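PDB 4HWV: pectate lyase/Amb allergen from Acidovorax citrulli, which probably cleaves pectate as a secreted, calcium-dependent lyase of polysaccharide lyase family 1. Local coordinates for residues K273-R285 with F297-T309. Numbering follows the deposited sequence.
With CA (calcium ion), chain C.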
ATOM      1  N   LYS A 273     -17.531  -6.347   3.024  1.00  7.19           N
ATOM      2  CA  LYS A 273     -16.153  -6.428   2.547  1.00  7.46           C
ATOM      3  C   LYS A 273     -15.416  -7.552   3.281  1.00  6.39           C
ATOM      4  O   LYS A 273     -15.750  -7.894   4.433  1.00  6.30           O
ATOM      5  CB  LYS A 273     -15.412  -5.107   2.775  1.00  7.86           C
ATOM      6  CG  LYS A 273     -15.179  -4.767   4.246  1.00  8.99           C
ATOM      7  CD  LYS A 273     -14.459  -3.439   4.429  1.00 11.40           C
ATOM      8  CE  LYS A 273     -15.416  -2.292   4.137  1.00 14.33           C
ATOM      9  NZ  LYS A 273     -14.724  -1.000   4.082  1.00 16.37           N
ATOM     10  N   VAL A 274     -14.415  -8.132   2.622  1.00  5.79           N
ATOM     11  CA  VAL A 274     -13.626  -9.156   3.268  1.00  4.83           C
ATOM     12  C   VAL A 274     -12.546  -8.451   4.080  1.00  4.44           C
ATOM     13  O   VAL A 274     -11.487  -8.080   3.576  1.00  5.30           O
ATOM     14  CB  VAL A 274     -13.019 -10.126   2.249  1.00  4.88           C
ATOM     15  CG1 VAL A 274     -12.242 -11.221   2.954  1.00  5.62           C
ATOM     16  CG2 VAL A 274     -14.107 -10.773   1.365  1.00  6.23           C
ATOM     17  N   GLN A 275     -12.847  -8.282   5.360  1.00  4.31           N
ATOM     18  CA  GLN A 275     -12.005  -7.540   6.291  1.00  4.36           C
ATOM     19  C   GLN A 275     -10.856  -8.413   6.778  1.00  4.23           C
ATOM     20  O   GLN A 275     -11.082  -9.400   7.477  1.00  4.86           O
ATOM     21  CB  GLN A 275     -12.872  -7.081   7.470  1.00  5.01           C
ATOM     22  CG  GLN A 275     -12.135  -6.324   8.566  1.00  6.07           C
ATOM     23  CD  GLN A 275     -11.357  -5.138   8.025  1.00  6.33           C
ATOM     24  OE1 GLN A 275     -10.165  -5.248   7.704  1.00  6.09           O
ATOM     25  NE2 GLN A 275     -12.028  -3.989   7.912  1.00  7.76           N
ATOM     26  N   HIS A 276      -9.641  -8.046   6.375  1.00  3.64           N
ATOM     27  CA  HIS A 276      -8.441  -8.777   6.742  1.00  3.81           C
ATOM     28  C   HIS A 276      -7.716  -8.193   7.959  1.00  3.63           C
ATOM     29  O   HIS A 276      -6.694  -8.741   8.394  1.00  3.75           O
ATOM     30  CB  HIS A 276      -7.472  -8.795   5.557  1.00  4.23           C
ATOM     31  CG  HIS A 276      -7.951  -9.614   4.394  1.00  3.80           C
ATOM     32  ND1 HIS A 276      -7.763 -10.979   4.304  1.00  3.68           N
ATOM     33  CD2 HIS A 276      -8.576  -9.247   3.248  1.00  4.53           C
ATOM     34  CE1 HIS A 276      -8.278 -11.418   3.167  1.00  4.33           C
ATOM     35  NE2 HIS A 276      -8.779 -10.387   2.511  1.00  5.13           N
ATOM     36  N   HIS A 277      -8.224  -7.086   8.499  1.00  3.81           N
ATOM     37  CA  HIS A 277      -7.598  -6.446   9.647  1.00  3.75           C
ATOM     38  C   HIS A 277      -8.511  -6.489  10.856  1.00  4.21           C
ATOM     39  O   HIS A 277      -9.716  -6.754  10.729  1.00  5.55           O
ATOM     40  CB  HIS A 277      -7.258  -4.996   9.332  1.00  3.84           C
ATOM     41  CG  HIS A 277      -6.285  -4.860   8.213  1.00  3.51           C
ATOM     42  ND1 HIS A 277      -6.627  -4.318   6.989  1.00  4.45           N
ATOM     43  CD2 HIS A 277      -4.985  -5.226   8.117  1.00  3.98           C
ATOM     44  CE1 HIS A 277      -5.563  -4.330   6.202  1.00  4.65           C
ATOM     45  NE2 HIS A 277      -4.559  -4.885   6.857  1.00  4.81           N
ATOM     46  N   ASP A 278      -7.945  -6.218  12.019  1.00  4.50           N
ATOM     47  CA  ASP A 278      -8.743  -6.101  13.223  1.00  4.74           C
ATOM     48  C   ASP A 278      -8.388  -4.740  13.823  1.00  4.26           C
ATOM     49  O   ASP A 278      -8.626  -3.718  13.182  1.00  4.96           O
ATOM     50  CB  ASP A 278      -8.548  -7.276  14.198  1.00  7.15           C
ATOM     51  CG  ASP A 278      -9.665  -7.352  15.227  1.00 10.20           C
ATOM     52  OD1 ASP A 278     -10.819  -7.072  14.854  1.00 12.24           O
ATOM     53  OD2 ASP A 278      -9.391  -7.692  16.394  1.00 13.36           O
ATOM     54  N   GLY A 279      -7.815  -4.695  15.016  1.00  4.65           N
ATOM     55  CA  GLY A 279      -7.487  -3.408  15.611  1.00  4.15           C
ATOM     56  C   GLY A 279      -6.094  -2.906  15.283  1.00  4.24           C
ATOM     57  O   GLY A 279      -5.232  -3.654  14.786  1.00  4.79           O
ATOM     58  N   LEU A 280      -5.848  -1.639  15.593  1.00  4.04           N
ATOM     59  CA  LEU A 280      -4.450  -1.177  15.686  1.00  4.26           C
ATOM     60  C   LEU A 280      -3.885  -1.565  17.057  1.00  4.51           C
ATOM     61  O   LEU A 280      -2.958  -2.369  17.141  1.00  4.74           O
ATOM     62  CB  LEU A 280      -4.342   0.337  15.455  1.00  4.63           C
ATOM     63  CG  LEU A 280      -4.724   0.793  14.037  1.00  4.56           C
ATOM     64  CD1 LEU A 280      -4.702   2.312  13.916  1.00  5.41           C
ATOM     65  CD2 LEU A 280      -3.823   0.148  12.975  1.00  5.40           C
ATOM     66  N   VAL A 281      -4.465  -1.002  18.114  1.00  3.83           N
ATOM     67  CA  VAL A 281      -4.130  -1.375  19.486  1.00  4.01           C
ATOM     68  C   VAL A 281      -5.442  -1.564  20.236  1.00  3.94           C
ATOM     69  O   VAL A 281      -6.205  -0.612  20.405  1.00  5.22           O
ATOM     70  CB  VAL A 281      -3.260  -0.327  20.220  1.00  4.21           C
ATOM     71  CG1 VAL A 281      -2.904  -0.859  21.611  1.00  4.56           C
ATOM     72  CG2 VAL A 281      -1.999   0.008  19.415  1.00  4.83           C
ATOM     73  N   ASP A 282      -5.701  -2.798  20.668  1.00  4.66           N
ATOM     74  CA  ASP A 282      -6.904  -3.110  21.436  1.00  4.75           C
ATOM     75  C   ASP A 282      -6.497  -3.387  22.871  1.00  5.10           C
ATOM     76  O   ASP A 282      -5.502  -4.077  23.115  1.00  7.64           O
ATOM     77  CB  ASP A 282      -7.638  -4.325  20.860  1.00  5.56           C
ATOM     78  CG  ASP A 282      -8.365  -4.021  19.561  1.00  6.08           C
ATOM     79  OD1 ASP A 282      -8.488  -2.844  19.152  1.00  5.88           O
ATOM     80  OD2 ASP A 282      -8.829  -5.000  18.934  1.00  7.97           O
ATOM     81  N   VAL A 283      -7.267  -2.863  23.813  1.00  3.89           N
ATOM     82  CA  VAL A 283      -7.008  -3.067  25.241  1.00  3.84           C
ATOM     83  C   VAL A 283      -8.263  -3.693  25.806  1.00  3.99           C
ATOM     84  O   VAL A 283      -9.324  -3.073  25.795  1.00  5.12           O
ATOM     85  CB  VAL A 283      -6.695  -1.731  25.973  1.00  4.29           C
ATOM     86  CG1 VAL A 283      -6.340  -1.998  27.424  1.00  5.30           C
ATOM     87  CG2 VAL A 283      -5.581  -0.964  25.253  1.00  5.24           C
ATOM     88  N   THR A 284      -8.156  -4.934  26.262  1.00  4.78           N
ATOM     89  CA  THR A 284      -9.333  -5.692  26.694  1.00  4.86           C
ATOM     90  C   THR A 284      -8.996  -6.453  27.974  1.00  5.00           C
ATOM     91  O   THR A 284      -7.851  -6.446  28.426  1.00  5.32           O
ATOM     92  CB  THR A 284      -9.773  -6.696  25.608  1.00  6.53           C
ATOM     93  OG1 THR A 284      -8.703  -7.616  25.365  1.00  6.75           O
ATOM     94  CG2 THR A 284     -10.149  -5.983  24.308  1.00  6.87           C
ATOM     95  N   ARG A 285     -10.007  -7.091  28.563  1.00  5.27           N
ATOM     96  CA  ARG A 285      -9.813  -7.974  29.707  1.00  5.62           C
ATOM     97  C   ARG A 285      -9.066  -7.288  30.845  1.00  5.66           C
ATOM     98  O   ARG A 285      -9.593  -6.356  31.449  1.00  7.06           O
ATOM     99  CB  ARG A 285      -9.146  -9.276  29.262  1.00  7.10           C
ATOM    100  CG  ARG A 285     -10.126 -10.134  28.464  1.00 10.19           C
ATOM    101  CD  ARG A 285      -9.509 -11.404  27.889  1.00 13.23           C
ATOM    102  NE  ARG A 285     -10.542 -12.192  27.218  1.00 16.75           N
ATOM    103  CZ  ARG A 285     -11.265 -13.109  27.850  1.00 18.44           C
ATOM    104  NH1 ARG A 285     -10.999 -13.361  29.119  1.00 19.06           N
ATOM    105  NH2 ARG A 285     -12.218 -13.782  27.222  1.00 20.66           N
ATOM    106  N   PHE A 297      -1.205   7.266  13.941  1.00  3.63           N
ATOM    107  CA  PHE A 297      -2.042   6.145  13.531  1.00  3.60           C
ATOM    108  C   PHE A 297      -2.733   6.547  12.249  1.00  4.04           C
ATOM    109  O   PHE A 297      -3.379   7.588  12.217  1.00  5.82           O
ATOM    110  CB  PHE A 297      -3.146   5.869  14.562  1.00  4.37           C
ATOM    111  CG  PHE A 297      -2.649   5.563  15.953  1.00  4.29           C
ATOM    112  CD1 PHE A 297      -2.292   4.268  16.318  1.00  4.78           C
ATOM    113  CD2 PHE A 297      -2.562   6.563  16.916  1.00  4.83           C
ATOM    114  CE1 PHE A 297      -1.858   3.979  17.609  1.00  5.36           C
ATOM    115  CE2 PHE A 297      -2.128   6.277  18.218  1.00  4.99           C
ATOM    116  CZ  PHE A 297      -1.780   4.983  18.561  1.00  4.65           C
ATOM    117  N   HIS A 298      -2.619   5.749  11.195  1.00  3.65           N
ATOM    118  CA  HIS A 298      -3.245   6.158   9.938  1.00  4.62           C
ATOM    119  C   HIS A 298      -3.713   4.998   9.100  1.00  4.48           C
ATOM    120  O   HIS A 298      -3.132   3.917   9.146  1.00  5.58           O
ATOM    121  CB  HIS A 298      -2.343   7.118   9.125  1.00  5.37           C
ATOM    122  CG  HIS A 298      -1.077   6.506   8.581  1.00  5.05           C
ATOM    123  ND1 HIS A 298      -1.002   5.937   7.323  1.00  5.56           N
ATOM    124  CD2 HIS A 298       0.180   6.438   9.096  1.00  6.30           C
ATOM    125  CE1 HIS A 298       0.237   5.535   7.096  1.00  6.41           C
ATOM    126  NE2 HIS A 298       0.972   5.819   8.160  1.00  6.48           N
ATOM    127  N   ASP A 299      -4.784   5.224   8.342  1.00  3.82           N
ATOM    128  CA  ASP A 299      -5.209   4.294   7.293  1.00  3.86           C
ATOM    129  C   ASP A 299      -5.596   2.925   7.854  1.00  3.52           C
ATOM    130  O   ASP A 299      -4.911   1.912   7.677  1.00  4.31           O
ATOM    131  CB  ASP A 299      -4.150   4.196   6.195  1.00  4.47           C
ATOM    132  CG  ASP A 299      -4.009   5.502   5.444  1.00  6.77           C
ATOM    133  OD1 ASP A 299      -4.964   5.879   4.739  1.00  9.02           O
ATOM    134  OD2 ASP A 299      -2.996   6.183   5.605  1.00  7.86           O
ATOM    135  N   HIS A 300      -6.751   2.911   8.506  1.00  3.85           N
ATOM    136  CA  HIS A 300      -7.232   1.711   9.159  1.00  3.56           C
ATOM    137  C   HIS A 300      -8.691   1.922   9.520  1.00  4.47           C
ATOM    138  O   HIS A 300      -9.128   3.073   9.713  1.00  4.63           O
ATOM    139  CB  HIS A 300      -6.391   1.450  10.413  1.00  3.82           C
ATOM    140  CG  HIS A 300      -6.795   0.230  11.167  1.00  3.45           C
ATOM    141  ND1 HIS A 300      -6.269  -1.020  10.896  1.00  3.82           N
ATOM    142  CD2 HIS A 300      -7.660   0.068  12.194  1.00  3.71           C
ATOM    143  CE1 HIS A 300      -6.812  -1.900  11.716  1.00  4.35           C
ATOM    144  NE2 HIS A 300      -7.647  -1.266  12.521  1.00  3.81           N
ATOM    145  N   ASP A 301      -9.451   0.828   9.607  1.00  4.68           N
ATOM    146  CA  ASP A 301     -10.874   0.918   9.898  1.00  5.10           C
ATOM    147  C   ASP A 301     -11.132   1.040  11.415  1.00  4.43           C
ATOM    148  O   ASP A 301     -11.366   2.152  11.923  1.00  5.07           O
ATOM    149  CB  ASP A 301     -11.611  -0.279   9.269  1.00  5.97           C
ATOM    150  CG  ASP A 301     -13.099  -0.172   9.379  1.00  7.17           C
ATOM    151  OD1 ASP A 301     -13.609   0.638  10.177  1.00  6.60           O
ATOM    152  OD2 ASP A 301     -13.780  -0.921   8.648  1.00  9.58           O
ATOM    153  N   LYS A 302     -11.072  -0.081  12.139  1.00  4.71           N
ATOM    154  CA  LYS A 302     -11.457  -0.116  13.551  1.00  5.08           C
ATOM    155  C   LYS A 302     -10.218   0.038  14.421  1.00  4.24           C
ATOM    156  O   LYS A 302      -9.487  -0.927  14.666  1.00  5.08           O
ATOM    157  CB  LYS A 302     -12.177  -1.425  13.858  1.00  7.09           C
ATOM    158  CG  LYS A 302     -13.440  -1.566  13.022  1.00  9.92           C
ATOM    159  CD  LYS A 302     -14.072  -2.938  13.121  1.00 12.70           C
ATOM    160  CE  LYS A 302     -15.247  -3.061  12.159  1.00 15.12           C
ATOM    161  NZ  LYS A 302     -15.845  -4.431  12.140  1.00 17.84           N
ATOM    162  N   ALA A 303      -9.971   1.253  14.903  1.00  4.46           N
ATOM    163  CA  ALA A 303      -8.655   1.554  15.478  1.00  4.63           C
ATOM    164  C   ALA A 303      -8.381   0.973  16.880  1.00  4.14           C
ATOM    165  O   ALA A 303      -7.401   0.235  17.065  1.00  4.01           O
ATOM    166  CB  ALA A 303      -8.438   3.048  15.472  1.00  5.34           C
ATOM    167  N   PHE A 304      -9.207   1.347  17.859  1.00  3.59           N
ATOM    168  CA  PHE A 304      -8.941   1.012  19.262  1.00  3.93           C
ATOM    169  C   PHE A 304     -10.194   0.485  19.949  1.00  3.72           C
ATOM    170  O   PHE A 304     -11.121   1.251  20.232  1.00  5.08           O
ATOM    171  CB  PHE A 304      -8.436   2.240  20.036  1.00  4.70           C
ATOM    172  CG  PHE A 304      -7.379   3.002  19.316  1.00  4.67           C
ATOM    173  CD1 PHE A 304      -6.113   2.469  19.172  1.00  6.03           C
ATOM    174  CD2 PHE A 304      -7.642   4.258  18.785  1.00  4.94           C
ATOM    175  CE1 PHE A 304      -5.114   3.165  18.482  1.00  5.98           C
ATOM    176  CE2 PHE A 304      -6.671   4.959  18.098  1.00  5.94           C
ATOM    177  CZ  PHE A 304      -5.398   4.416  17.950  1.00  6.40           C
ATOM    178  N   LEU A 305     -10.218  -0.814  20.212  1.00  3.85           N
ATOM    179  CA  LEU A 305     -11.290  -1.404  20.993  1.00  4.42           C
ATOM    180  C   LEU A 305     -10.822  -1.437  22.443  1.00  4.34           C
ATOM    181  O   LEU A 305      -9.863  -2.152  22.778  1.00  4.94           O
ATOM    182  CB  LEU A 305     -11.564  -2.831  20.511  1.00  4.97           C
ATOM    183  CG  LEU A 305     -12.756  -3.530  21.172  1.00  6.44           C
ATOM    184  CD1 LEU A 305     -14.068  -2.907  20.702  1.00  7.28           C
ATOM    185  CD2 LEU A 305     -12.747  -5.007  20.845  1.00  7.46           C
ATOM    186  N   ILE A 306     -11.457  -0.624  23.298  1.00  4.09           N
ATOM    187  CA  ILE A 306     -11.160  -0.624  24.728  0.50  4.23           C
ATOM    188  C   ILE A 306     -12.334  -1.338  25.405  1.00  4.68           C
ATOM    189  O   ILE A 306     -13.413  -0.759  25.539  1.00  5.15           O
ATOM    190  CB  ILE A 306     -10.990   0.815  25.299  0.50  4.40           C
ATOM    191  CG1 ILE A 306     -10.011   1.654  24.450  0.50  4.88           C
ATOM    192  CG2 ILE A 306     -10.535   0.741  26.752  0.50  4.63           C
ATOM    193  CD1 ILE A 306      -8.626   1.030  24.310  0.50  4.33           C
ATOM    194  N   GLY A 307     -12.130  -2.603  25.773  1.00  4.95           N
ATOM    195  CA  GLY A 307     -13.201  -3.435  26.309  1.00  5.41           C
ATOM    196  C   GLY A 307     -13.956  -4.142  25.194  1.00  5.42           C
ATOM    197  O   GLY A 307     -14.563  -3.494  24.333  1.00  6.37           O
ATOM    198  N   GLY A 308     -13.915  -5.470  25.189  1.00  6.25           N
ATOM    199  CA  GLY A 308     -14.470  -6.248  24.100  1.00  7.33           C
ATOM    200  C   GLY A 308     -15.902  -6.732  24.236  1.00  7.03           C
ATOM    201  O   GLY A 308     -16.390  -7.367  23.302  1.00  9.09           O
ATOM    202  N   THR A 309     -16.567  -6.477  25.368  1.00  6.16           N
ATOM    203  CA  THR A 309     -17.927  -6.955  25.565  1.00  7.16           C
ATOM    204  C   THR A 309     -18.774  -6.067  26.483  1.00  7.17           C
ATOM    205  O   THR A 309     -18.284  -5.490  27.444  1.00  7.27           O
ATOM    206  CB  THR A 309     -17.935  -8.385  26.149  1.00  8.92           C
ATOM    207  OG1 THR A 309     -19.287  -8.795  26.360  1.00  9.86           O
ATOM    208  CG2 THR A 309     -17.182  -8.468  27.462  1.00 10.14           C
TER
HETATM  209 CA    CA C 601      -8.216  -7.087  18.430  0.80 11.70          CA
HETATM  210  O   HOH W   1     -12.656  -0.647   6.112  1.00 10.38           O
HETATM  211  O   HOH W   2     -14.917  -4.078   8.630  1.00 16.40           O
HETATM  212  O   HOH W   3     -10.129  -2.698  11.048  1.00  6.69           O
HETATM  213  O   HOH W   4     -10.321  -2.120  17.174  1.00  6.92           O
HETATM  214  O   HOH W   5     -12.753  -7.039  27.475  1.00  8.61           O
HETATM  215  O   HOH W   6     -10.515  -8.121  19.268  1.00 42.90           O
HETATM  216  O   HOH W   7      -8.403  -7.798  21.007  1.00 24.34           O
HETATM  217  O   HOH W   8      -7.617  -9.653  18.179  1.00 17.81           O
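L280 and H300 bury the most surface in this contact, the leucine lying over the imidazole. Its CG stands anti to the carbonyl carbon (chi1 -66°), which turns the branched end across the imidazole. CB lies 3.5 Å from A303 O. CG passes close to H300 CD2, and CD2 of the leucine sits over one face of the ring, 3.6 Å from the centroid and 20° off the normal, a CH-pi contact. CD1 diverges from its twin toward F297, with F297 CD1 3.9 Å away, and also touches A303 CB.

The edge of the same imidazole is polar. H300 NE2 donates to K302 O in the ring plane at 2.8 Å, and weakly to D278 O, where the N-H...O angle of 120° is far from straight. H300 ND1 is hydrogen-bonded to D246 OD1; with partners at both nitrogens, the ring has little freedom to turn.

Beyond L280, whose N donates to A303 O, D282 divides its carboxylate between two tasks. OD2 binds the calcium ion at 2.2 Å, beside D278 OD2 and D227, which lies just before strand 229-234. OD1 accepts L305 N at 2.9 Å from above the carboxylate plane, as well as a water that also donates to K302 O.

V283 N to L305 O and G307 N to V283 O then form the parallel bridge of V283 with I306, setting strand 281-283 beside strand 302-306, so that one parallel sheet runs on through successive coils of the right-handed beta-helix.

The chemistry is that of a second shell: the L305 amide holds the oxygen of D282 that the metal does not use, while H300, covered on one face by L280, meets the D278 carbonyl through NE2, consistent with a calcium site whose carboxylates are pre-oriented.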